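Local coordinates for protein putative transcription regulator (Lactobacillus plantarum WCFS1, PDB 3COL) that probably binds DNA through an N-terminal helix-turn-helix domain and regulates transcription as a member of the TetR family, at residues H164-T167 with T168-K172; Y92-Q95 with V96-S100; Q187-W190 with D191-Q195. All blocks are in the same frame, centred on the assembly; numbering follows the deposited sequence.

Contact 1 (H164-T167 with T168-K172); sequences HTHT and TNISK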
ATOM      1  N   HIS A 164      -7.073   2.982   1.519  1.00  2.76           N
ATOM      2  CA  HIS A 164      -6.603   3.133   0.166  1.00  3.38           C
ATOM      3  C   HIS A 164      -7.218   2.078  -0.772  1.00  3.29           C
ATOM      4  O   HIS A 164      -7.701   2.431  -1.825  1.00  3.42           O
ATOM      5  CB  HIS A 164      -5.074   3.109   0.110  1.00  2.85           C
ATOM      6  CG  HIS A 164      -4.532   3.457  -1.230  1.00  5.14           C
ATOM      7  ND1 HIS A 164      -3.326   2.989  -1.688  1.00 10.38           N
ATOM      8  CD2 HIS A 164      -5.036   4.224  -2.222  1.00  5.27           C
ATOM      9  CE1 HIS A 164      -3.114   3.444  -2.912  1.00  7.80           C
ATOM     10  NE2 HIS A 164      -4.137   4.193  -3.257  1.00  4.17           N
ATOM     11  N   THR A 165      -7.193   0.804  -0.373  1.00  3.58           N
ATOM     12  CA  THR A 165      -7.772  -0.301  -1.149  1.00  4.93           C
ATOM     13  C   THR A 165      -9.262  -0.063  -1.427  1.00  4.45           C
ATOM     14  O   THR A 165      -9.734  -0.229  -2.550  1.00  5.41           O
ATOM     15  CB  THR A 165      -7.568  -1.661  -0.449  1.00  4.48           C
ATOM     16  OG1 THR A 165      -6.166  -1.885  -0.205  1.00  6.37           O
ATOM     17  CG2 THR A 165      -8.077  -2.813  -1.311  1.00  6.40           C
ATOM     18  N   HIS A 166      -9.985   0.340  -0.399  1.00  4.08           N
ATOM     19  CA  HIS A 166     -11.415   0.622  -0.505  1.00  4.19           C
ATOM     20  C   HIS A 166     -11.638   1.750  -1.533  1.00  4.08           C
ATOM     21  O   HIS A 166     -12.521   1.667  -2.368  1.00  4.05           O
ATOM     22  CB  HIS A 166     -11.940   0.979   0.906  1.00  2.87           C
ATOM     23  CG  HIS A 166     -13.410   1.289   0.967  1.00  5.30           C
ATOM     24  ND1 HIS A 166     -14.380   0.444   0.464  1.00  5.00           N
ATOM     25  CD2 HIS A 166     -14.075   2.332   1.519  1.00  2.00           C
ATOM     26  CE1 HIS A 166     -15.578   0.964   0.687  1.00  4.22           C
ATOM     27  NE2 HIS A 166     -15.420   2.110   1.321  1.00  4.65           N
ATOM     28  N   THR A 167     -10.795   2.787  -1.479  1.00  4.15           N
ATOM     29  CA  THR A 167     -10.894   3.922  -2.410  1.00  4.43           C
ATOM     30  C   THR A 167     -10.651   3.526  -3.869  1.00  4.91           C
ATOM     31  O   THR A 167     -11.423   3.885  -4.734  1.00  4.58           O
ATOM     32  CB  THR A 167      -9.903   5.019  -2.025  1.00  4.70           C
ATOM     33  OG1 THR A 167     -10.189   5.417  -0.665  1.00  4.73           O
ATOM     34  CG2 THR A 167     -10.034   6.235  -2.989  1.00  3.27           C
ATOM     35  N   THR A 168      -9.586   2.766  -4.124  1.00  4.45           N
ATOM     36  CA  THR A 168      -9.283   2.340  -5.480  1.00  4.54           C
ATOM     37  C   THR A 168     -10.307   1.300  -5.956  1.00  4.92           C
ATOM     38  O   THR A 168     -10.639   1.268  -7.133  1.00  5.80           O
ATOM     39  CB  THR A 168      -7.811   1.819  -5.609  1.00  4.63           C
ATOM     40  OG1 THR A 168      -7.646   0.692  -4.771  1.00  6.79           O
ATOM     41  CG2 THR A 168      -6.800   2.854  -5.153  1.00  4.57           C
ATOM     42  N   ASN A 169     -10.835   0.476  -5.048  1.00  4.39           N
ATOM     43  CA  ASN A 169     -11.931  -0.440  -5.428  1.00  4.22           C
ATOM     44  C   ASN A 169     -13.109   0.347  -6.000  1.00  4.08           C
ATOM     45  O   ASN A 169     -13.732  -0.056  -7.007  1.00  3.98           O
ATOM     46  CB  ASN A 169     -12.440  -1.264  -4.228  1.00  2.96           C
ATOM     47  CG  ASN A 169     -11.561  -2.463  -3.873  1.00  3.17           C
ATOM     48  OD1 ASN A 169     -10.730  -2.908  -4.651  1.00  3.54           O
ATOM     49  ND2 ASN A 169     -11.760  -2.994  -2.645  1.00  2.30           N
ATOM     50  N   ILE A 170     -13.420   1.479  -5.366  1.00  4.19           N
ATOM     51  CA  ILE A 170     -14.520   2.328  -5.845  1.00  3.79           C
ATOM     52  C   ILE A 170     -14.179   2.971  -7.205  1.00  3.71           C
ATOM     53  O   ILE A 170     -15.033   3.026  -8.089  1.00  3.24           O
ATOM     54  CB  ILE A 170     -14.985   3.350  -4.750  1.00  3.65           C
ATOM     55  CG1 ILE A 170     -15.696   2.601  -3.596  1.00  4.31           C
ATOM     56  CG2 ILE A 170     -15.930   4.472  -5.331  1.00  4.38           C
ATOM     57  CD1 ILE A 170     -15.688   3.362  -2.276  1.00  3.43           C
ATOM     58  N   SER A 171     -12.937   3.427  -7.389  1.00  3.71           N
ATOM     59  CA  SER A 171     -12.517   3.999  -8.685  1.00  5.60           C
ATOM     60  C   SER A 171     -12.515   2.987  -9.818  1.00  5.06           C
ATOM     61  O   SER A 171     -12.683   3.356 -10.983  1.00  4.49           O
ATOM     62  CB  SER A 171     -11.100   4.631  -8.587  1.00  6.53           C
ATOM     63  OG  SER A 171     -11.095   5.600  -7.566  1.00 10.24           O
ATOM     64  N   LYS A 172     -12.276   1.722  -9.473  1.00  5.79           N
ATOM     65  CA  LYS A 172     -12.221   0.618 -10.441  1.00  6.67           C
ATOM     66  C   LYS A 172     -13.597   0.036 -10.789  1.00  5.99           C
ATOM     67  O   LYS A 172     -13.706  -0.916 -11.568  1.00  6.58           O
ATOM     68  CB  LYS A 172     -11.315  -0.485  -9.900  1.00  7.87           C
ATOM     69  CG  LYS A 172      -9.847  -0.248 -10.321  1.00 11.89           C
ATOM     70  CD  LYS A 172      -8.867  -0.422  -9.185  1.00 17.22           C
ATOM     71  CE  LYS A 172      -8.570  -1.874  -8.859  1.00 19.79           C
ATOM     72  NZ  LYS A 172      -7.146  -1.948  -8.291  1.00 21.35           N
TER
HETATM   73  O   HOH W   1     -12.840   6.270  -5.160  1.00 12.09           O
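The imidazole of His166 carries the CD1 methyl of Ile170 over one face. This CH-pi contact joins residues i and i+4 on the last turns of helix 152-171, in the C-terminal helical domain of a TetR-family regulator. CD1 lies 4.0 Å from the ring centroid, 19° off the normal and shifted toward the rim. The ring of Tyr175 also meets His166, and its hydroxyl bonds His166 ND1. The His164 ring approaches the CG2 methyl of Thr168 obliquely, with NE2 3.5 Å from CG2, while NE2 bonds Thr108. His164 CG stands trans to the backbone N (chi1 -172°), which carries the ring toward Thr168. Thr165 and Asn169 lie side by side, with Thr165 CG2 3.9 Å from Asn169 ND2. Asn169 OD1 bonds Arg174 NH1 and ND2 bonds the Tyr175 hydroxyl, both of the same chain; ND2 also bonds Ser153 OG of the second subunit, placing this face at the dimer contact. Four backbone i to i+4 bonds join the two segments; the shortest runs from Asn169 N to Thr165 O, 2.8 Å. A water donates to Thr167 O at 2.8 Å and is also hydrogen-bonded to Ser171 OG, 3.0 Å away.

Contact 2 (Y92-Q95 with V96-S100); sequences YVQQ and VYDYS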
ATOM      1  N   TYR A  92     -10.049  10.460  13.948  1.00 11.46           N
ATOM      2  CA  TYR A  92      -8.936  10.451  12.995  1.00 12.99           C
ATOM      3  C   TYR A  92      -9.200   9.570  11.776  1.00 11.55           C
ATOM      4  O   TYR A  92      -9.038  10.000  10.644  1.00 11.94           O
ATOM      5  CB  TYR A  92      -7.626  10.045  13.693  1.00 14.24           C
ATOM      6  CG  TYR A  92      -6.482   9.852  12.730  1.00 16.50           C
ATOM      7  CD1 TYR A  92      -6.027  10.900  11.939  1.00 14.62           C
ATOM      8  CD2 TYR A  92      -5.893   8.612  12.585  1.00 16.55           C
ATOM      9  CE1 TYR A  92      -4.983  10.702  11.038  1.00 19.29           C
ATOM     10  CE2 TYR A  92      -4.879   8.407  11.691  1.00 19.87           C
ATOM     11  CZ  TYR A  92      -4.436   9.453  10.922  1.00 18.16           C
ATOM     12  OH  TYR A  92      -3.394   9.233  10.047  1.00 22.99           O
ATOM     13  N   VAL A  93      -9.566   8.318  12.016  1.00 12.08           N
ATOM     14  CA  VAL A  93      -9.753   7.384  10.947  1.00 10.84           C
ATOM     15  C   VAL A  93     -10.947   7.809  10.087  1.00 10.50           C
ATOM     16  O   VAL A  93     -10.936   7.626   8.880  1.00 10.29           O
ATOM     17  CB  VAL A  93      -9.927   5.936  11.480  1.00 11.89           C
ATOM     18  CG1 VAL A  93     -10.112   4.956  10.313  1.00  9.92           C
ATOM     19  CG2 VAL A  93      -8.695   5.530  12.314  1.00 11.90           C
ATOM     20  N   GLN A  94     -11.979   8.369  10.704  1.00 10.36           N
ATOM     21  CA  GLN A  94     -13.125   8.821   9.921  1.00 11.51           C
ATOM     22  C   GLN A  94     -12.759   9.976   8.965  1.00 11.69           C
ATOM     23  O   GLN A  94     -13.219  10.010   7.815  1.00 11.78           O
ATOM     24  CB  GLN A  94     -14.298   9.174  10.824  1.00 12.25           C
ATOM     25  CG  GLN A  94     -15.425   9.891  10.124  1.00 15.44           C
ATOM     26  CD  GLN A  94     -16.720   9.487  10.705  1.00 23.69           C
ATOM     27  OE1 GLN A  94     -16.916   9.544  11.929  1.00 27.24           O
ATOM     28  NE2 GLN A  94     -17.622   9.026   9.850  1.00 27.47           N
ATOM     29  N   GLN A  95     -11.936  10.907   9.433  1.00 12.15           N
ATOM     30  CA  GLN A  95     -11.378  11.954   8.556  1.00 13.46           C
ATOM     31  C   GLN A  95     -10.516  11.397   7.390  1.00 12.50           C
ATOM     32  O   GLN A  95     -10.706  11.780   6.234  1.00 13.37           O
ATOM     33  CB  GLN A  95     -10.583  12.976   9.391  1.00 13.91           C
ATOM     34  CG  GLN A  95     -10.009  14.169   8.600  1.00 17.06           C
ATOM     35  CD  GLN A  95     -11.023  14.840   7.653  1.00 21.66           C
ATOM     36  OE1 GLN A  95     -12.214  14.981   7.969  1.00 20.76           O
ATOM     37  NE2 GLN A  95     -10.536  15.272   6.488  1.00 23.22           N
ATOM     38  N   VAL A  96      -9.585  10.494   7.676  1.00 12.08           N
ATOM     39  CA  VAL A  96      -8.756   9.871   6.588  1.00 10.39           C
ATOM     40  C   VAL A  96      -9.678   9.227   5.546  1.00 10.46           C
ATOM     41  O   VAL A  96      -9.497   9.392   4.349  1.00 10.56           O
ATOM     42  CB  VAL A  96      -7.728   8.839   7.151  1.00 10.62           C
ATOM     43  CG1 VAL A  96      -6.900   8.151   5.994  1.00  9.08           C
ATOM     44  CG2 VAL A  96      -6.795   9.461   8.162  1.00  9.38           C
ATOM     45  N   TYR A  97     -10.683   8.509   6.027  1.00 10.50           N
ATOM     46  CA  TYR A  97     -11.702   7.866   5.196  1.00 11.50           C
ATOM     47  C   TYR A  97     -12.445   8.850   4.304  1.00 12.07           C
ATOM     48  O   TYR A  97     -12.473   8.670   3.078  1.00 10.64           O
ATOM     49  CB  TYR A  97     -12.671   7.085   6.098  1.00 12.20           C
ATOM     50  CG  TYR A  97     -13.808   6.378   5.418  1.00 12.22           C
ATOM     51  CD1 TYR A  97     -13.682   5.054   4.993  1.00 11.71           C
ATOM     52  CD2 TYR A  97     -15.046   7.033   5.230  1.00 12.86           C
ATOM     53  CE1 TYR A  97     -14.776   4.389   4.357  1.00 14.39           C
ATOM     54  CE2 TYR A  97     -16.142   6.385   4.615  1.00 13.68           C
ATOM     55  CZ  TYR A  97     -15.995   5.063   4.181  1.00 15.39           C
ATOM     56  OH  TYR A  97     -17.066   4.432   3.553  1.00 17.10           O
ATOM     57  N   ASP A  98     -13.021   9.897   4.902  1.00 12.97           N
ATOM     58  CA  ASP A  98     -13.736  10.924   4.112  1.00 14.38           C
ATOM     59  C   ASP A  98     -12.785  11.586   3.129  1.00 15.26           C
ATOM     60  O   ASP A  98     -13.138  11.768   1.946  1.00 15.75           O
ATOM     61  CB  ASP A  98     -14.327  12.018   5.005  1.00 14.02           C
ATOM     62  CG  ASP A  98     -15.478  11.523   5.887  1.00 16.69           C
ATOM     63  OD1 ASP A  98     -16.105  10.484   5.579  1.00 14.78           O
ATOM     64  OD2 ASP A  98     -15.772  12.226   6.879  1.00 18.29           O
ATOM     65  N   TYR A  99     -11.611  11.979   3.637  1.00 16.02           N
ATOM     66  CA  TYR A  99     -10.572  12.612   2.811  1.00 17.27           C
ATOM     67  C   TYR A  99     -10.228  11.784   1.580  1.00 16.45           C
ATOM     68  O   TYR A  99     -10.198  12.297   0.468  1.00 15.97           O
ATOM     69  CB  TYR A  99      -9.276  12.912   3.583  1.00 18.39           C
ATOM     70  CG  TYR A  99      -8.227  13.394   2.610  1.00 22.68           C
ATOM     71  CD1 TYR A  99      -8.317  14.678   2.046  1.00 25.21           C
ATOM     72  CD2 TYR A  99      -7.209  12.552   2.169  1.00 23.15           C
ATOM     73  CE1 TYR A  99      -7.400  15.106   1.128  1.00 25.26           C
ATOM     74  CE2 TYR A  99      -6.287  12.980   1.235  1.00 21.23           C
ATOM     75  CZ  TYR A  99      -6.389  14.253   0.725  1.00 24.98           C
ATOM     76  OH  TYR A  99      -5.480  14.700  -0.213  1.00 24.09           O
ATOM     77  N   SER A 100      -9.953  10.499   1.795  1.00 16.28           N
ATOM     78  CA  SER A 100      -9.574   9.627   0.712  1.00 15.38           C
ATOM     79  C   SER A 100     -10.670   9.459  -0.351  1.00 14.94           C
ATOM     80  O   SER A 100     -10.382   9.493  -1.539  1.00 15.54           O
ATOM     81  CB  SER A 100      -9.098   8.267   1.256  1.00 15.05           C
ATOM     82  OG  SER A 100      -8.622   7.429   0.192  1.00 14.15           O
TER
HETATM   83  O   HOH W   2     -18.192   9.113   6.944  1.00 28.15           O
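Val96 lays its CG2 methyl over one face of the Tyr92 ring, one turn back along helix 85-102. This is an i to i+4 CH-pi contact in the core of the helical domain that follows the N-terminal helix-turn-helix of this TetR-family protein. The methyl is 3.9 Å from the ring centroid, 25° off the normal and displaced toward the rim. Its nearest ring atoms lie on the hydroxyl side, with Tyr92 CE1 3.6 Å from Val96 CG2. CG2 sits trans to the carbonyl carbon of Val96, on the side of the backbone N; this torsion turns CG2 back over the Tyr92 ring.

A polar pair follows on another face of the helix. The side chains of Gln94 and Asp98 are bridged by a water. It accepts from Gln94 NE2 at 3.0 Å and donates to Asp98 OD1 at 2.8 Å. The amide and carboxylate planes are 38° apart. Gln95 bends at chi2, bringing NE2 to 3.9 Å from Tyr99 CB; the amide itself bonds Ile69 O.

Further out, Met156 and Phe160 of helix 152-171 pack on Tyr92, and Ile163 packs on Val96. Phe182, at the start of helix 182-193, meets the Tyr97 ring edge-to-face, while the Tyr99 hydroxyl bonds Ser106. No other chain of the assembly touches residues 92-100.

The backbone i to i+4 bonds are regular. The shortest between the two segments runs from Tyr99 N to Gln95 O, 2.8 Å, with an N-H...O angle of 165°.

Contact 3 (Q187-W190 with D191-Q195); sequences QMIW and DAMKQ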
ATOM      1  N   GLN A 187     -14.970  -1.144  11.228  1.00  3.88           N
ATOM      2  CA  GLN A 187     -14.977  -2.364  12.057  1.00  4.84           C
ATOM      3  C   GLN A 187     -13.681  -3.212  11.825  1.00  4.74           C
ATOM      4  O   GLN A 187     -13.031  -3.681  12.781  1.00  4.63           O
ATOM      5  CB  GLN A 187     -16.239  -3.181  11.825  1.00  4.25           C
ATOM      6  CG  GLN A 187     -16.453  -4.287  12.874  1.00  8.46           C
ATOM      7  CD  GLN A 187     -17.538  -5.262  12.440  1.00 13.98           C
ATOM      8  OE1 GLN A 187     -17.545  -5.753  11.290  1.00 17.54           O
ATOM      9  NE2 GLN A 187     -18.482  -5.511  13.326  1.00 12.76           N
HETATM   10  N   MSE A 188     -13.288  -3.381  10.570  1.00  4.99           N
HETATM   11  CA  MSE A 188     -12.026  -4.094  10.271  1.00  5.80           C
HETATM   12  C   MSE A 188     -10.784  -3.354  10.855  1.00  4.76           C
HETATM   13  O   MSE A 188      -9.945  -3.954  11.523  1.00  4.82           O
HETATM   14  CB  MSE A 188     -11.860  -4.325   8.771  1.00  4.44           C
HETATM   15  CG  MSE A 188     -10.370  -4.585   8.401  1.00  7.54           C
HETATM   16 SE   MSE A 188     -10.180  -5.076   6.530  0.80  8.94          SE
HETATM   17  CE  MSE A 188     -10.636  -6.961   6.563  1.00  6.13           C
ATOM     18  N   ILE A 189     -10.691  -2.045  10.615  1.00  4.69           N
ATOM     19  CA  ILE A 189      -9.539  -1.239  11.057  1.00  3.87           C
ATOM     20  C   ILE A 189      -9.421  -1.180  12.573  1.00  4.00           C
ATOM     21  O   ILE A 189      -8.338  -1.349  13.115  1.00  3.18           O
ATOM     22  CB  ILE A 189      -9.616   0.187  10.475  1.00  4.29           C
ATOM     23  CG1 ILE A 189      -9.473   0.154   8.935  1.00  3.68           C
ATOM     24  CG2 ILE A 189      -8.609   1.132  11.167  1.00  6.20           C
ATOM     25  CD1 ILE A 189      -9.857   1.475   8.281  1.00  3.62           C
ATOM     26  N   TRP A 190     -10.549  -0.944  13.249  1.00  3.89           N
ATOM     27  CA  TRP A 190     -10.568  -0.848  14.714  1.00  4.07           C
ATOM     28  C   TRP A 190     -10.293  -2.189  15.391  1.00  3.58           C
ATOM     29  O   TRP A 190      -9.549  -2.242  16.369  1.00  3.71           O
ATOM     30  CB  TRP A 190     -11.902  -0.218  15.242  1.00  3.71           C
ATOM     31  CG  TRP A 190     -11.954  -0.040  16.779  1.00  2.27           C
ATOM     32  CD1 TRP A 190     -12.893  -0.565  17.640  1.00  4.12           C
ATOM     33  CD2 TRP A 190     -11.023   0.694  17.616  1.00  4.06           C
ATOM     34  NE1 TRP A 190     -12.607  -0.200  18.928  1.00  3.98           N
ATOM     35  CE2 TRP A 190     -11.464   0.553  18.952  1.00  2.32           C
ATOM     36  CE3 TRP A 190      -9.840   1.428  17.362  1.00  3.39           C
ATOM     37  CZ2 TRP A 190     -10.788   1.148  20.034  1.00  6.32           C
ATOM     38  CZ3 TRP A 190      -9.164   2.004  18.425  1.00  4.82           C
ATOM     39  CH2 TRP A 190      -9.632   1.863  19.753  1.00  3.11           C
ATOM     40  N   ASP A 191     -10.920  -3.266  14.915  1.00  3.65           N
ATOM     41  CA  ASP A 191     -10.539  -4.637  15.369  1.00  3.37           C
ATOM     42  C   ASP A 191      -9.024  -4.910  15.226  1.00  3.73           C
ATOM     43  O   ASP A 191      -8.388  -5.478  16.138  1.00  2.56           O
ATOM     44  CB  ASP A 191     -11.318  -5.732  14.617  1.00  2.79           C
ATOM     45  CG  ASP A 191     -12.788  -5.771  15.007  1.00  3.42           C
ATOM     46  OD1 ASP A 191     -13.150  -5.046  15.946  1.00  3.28           O
ATOM     47  OD2 ASP A 191     -13.577  -6.517  14.378  1.00  2.91           O
ATOM     48  N   ALA A 192      -8.477  -4.553  14.062  1.00  3.20           N
ATOM     49  CA  ALA A 192      -7.018  -4.731  13.786  1.00  3.15           C
ATOM     50  C   ALA A 192      -6.212  -4.024  14.869  1.00  3.82           C
ATOM     51  O   ALA A 192      -5.331  -4.612  15.445  1.00  4.62           O
ATOM     52  CB  ALA A 192      -6.664  -4.152  12.463  1.00  2.39           C
HETATM   53  N   MSE A 193      -6.551  -2.769  15.155  1.00  4.45           N
HETATM   54  CA  MSE A 193      -5.807  -1.941  16.124  1.00  6.49           C
HETATM   55  C   MSE A 193      -6.026  -2.269  17.614  1.00  6.64           C
HETATM   56  O   MSE A 193      -5.098  -2.188  18.406  1.00  7.26           O
HETATM   57  CB  MSE A 193      -6.167  -0.448  15.936  1.00  5.90           C
HETATM   58  CG  MSE A 193      -5.876   0.139  14.532  1.00  3.04           C
HETATM   59 SE   MSE A 193      -6.529   1.945  14.387  0.70  8.34          SE
HETATM   60  CE  MSE A 193      -5.151   2.926  15.375  1.00  3.49           C
ATOM     61  N   LYS A 194      -7.258  -2.548  18.007  1.00  7.67           N
ATOM     62  CA  LYS A 194      -7.611  -2.503  19.423  1.00  7.79           C
ATOM     63  C   LYS A 194      -7.023  -3.641  20.234  1.00  7.32           C
ATOM     64  O   LYS A 194      -6.790  -4.730  19.725  1.00  6.14           O
ATOM     65  CB  LYS A 194      -9.123  -2.362  19.642  1.00  7.52           C
ATOM     66  CG  LYS A 194      -9.919  -3.639  19.510  1.00 10.94           C
ATOM     67  CD  LYS A 194     -11.373  -3.400  19.919  1.00 13.76           C
ATOM     68  CE  LYS A 194     -12.301  -4.369  19.207  1.00 15.51           C
ATOM     69  NZ  LYS A 194     -12.047  -5.708  19.772  1.00 18.76           N
ATOM     70  N   GLN A 195      -6.760  -3.355  21.509  1.00  9.33           N
ATOM     71  CA  GLN A 195      -6.063  -4.281  22.382  1.00 12.08           C
ATOM     72  C   GLN A 195      -6.973  -5.488  22.718  1.00 13.91           C
ATOM     73  O   GLN A 195      -8.103  -5.308  23.148  1.00 14.06           O
ATOM     74  CB  GLN A 195      -5.584  -3.528  23.611  1.00 12.89           C
ATOM     75  CG  GLN A 195      -5.224  -4.395  24.818  1.00 15.10           C
ATOM     76  CD  GLN A 195      -3.947  -5.187  24.592  1.00 18.66           C
ATOM     77  OE1 GLN A 195      -2.898  -4.626  24.242  1.00 19.03           O
ATOM     78  NE2 GLN A 195      -4.025  -6.499  24.814  1.00 20.70           N
TER
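The backbone O of Trp190 accepts from Lys194 N at 2.8 Å, the shortest hydrogen bond between 187-190 and 191-195. It is an i to i+4 bond at the C-terminal end of helix 182-193, the last helix of the TetR-family fold in this chain, far along the sequence from the helix-turn-helix. Lys194 is the first residue to leave helical backbone angles, yet its N-H still closes the last turn. The N-H...O angle is 147°.

The same two residues meet through their side chains. Lys194 CB lies over one face of the Trp190 indole, 4.0 Å from the centroid of the six-membered ring. This CH-pi contact is 17° off the ring normal. Farther along the lysine, CD comes within 3.6 Å of Trp190 NE1. The two side chains cross at about a right angle. Lys194 CG stands between its backbone N and carbonyl carbon (chi1 80°), which folds the aliphatic chain back across the indole. Phe186 also meets the Trp190 ring, and Thr86 and Ile89 of helix 85-102 pack against it.

Ile189 and Met193, a selenomethionine, run side by side on the buried side of the helix. Ile189 CG2 lies 3.9 Å from the selenium of Met193.

Gln187 and Asp191 also point the same way. The carboxylate turns to the partner chain: Asp191 OD2 forms a salt bridge with Lys148 of the second subunit, and Ala192 packs on Ala192 of that subunit, so the helix takes part directly in the dimer interface. Within the turn, Gln187 CG comes to 3.9 Å from Asp191 OD2.

Overall arrangement
The three contacts follow one another along the chain as contact 2, contact 1 and contact 3. Contact 2 lies within helix 85-102. Contacts 1 and 3 lie at the C-terminal ends of helices 152-171 and 182-193 and run just past them. Contact 2 touches both others; its centre is about 14 Å from that of contact 1 and 15 Å from that of contact 3. Ser100 OG and Thr167 OG1 probably share a hydrogen bond, and Val93 packs on Ile189. Contacts 1 and 3 stay about 7 Å apart at their nearest atoms. Both reach the second subunit, whereas contact 2 does not, consistent with the C-terminal dimerisation domain of TetR-family regulators.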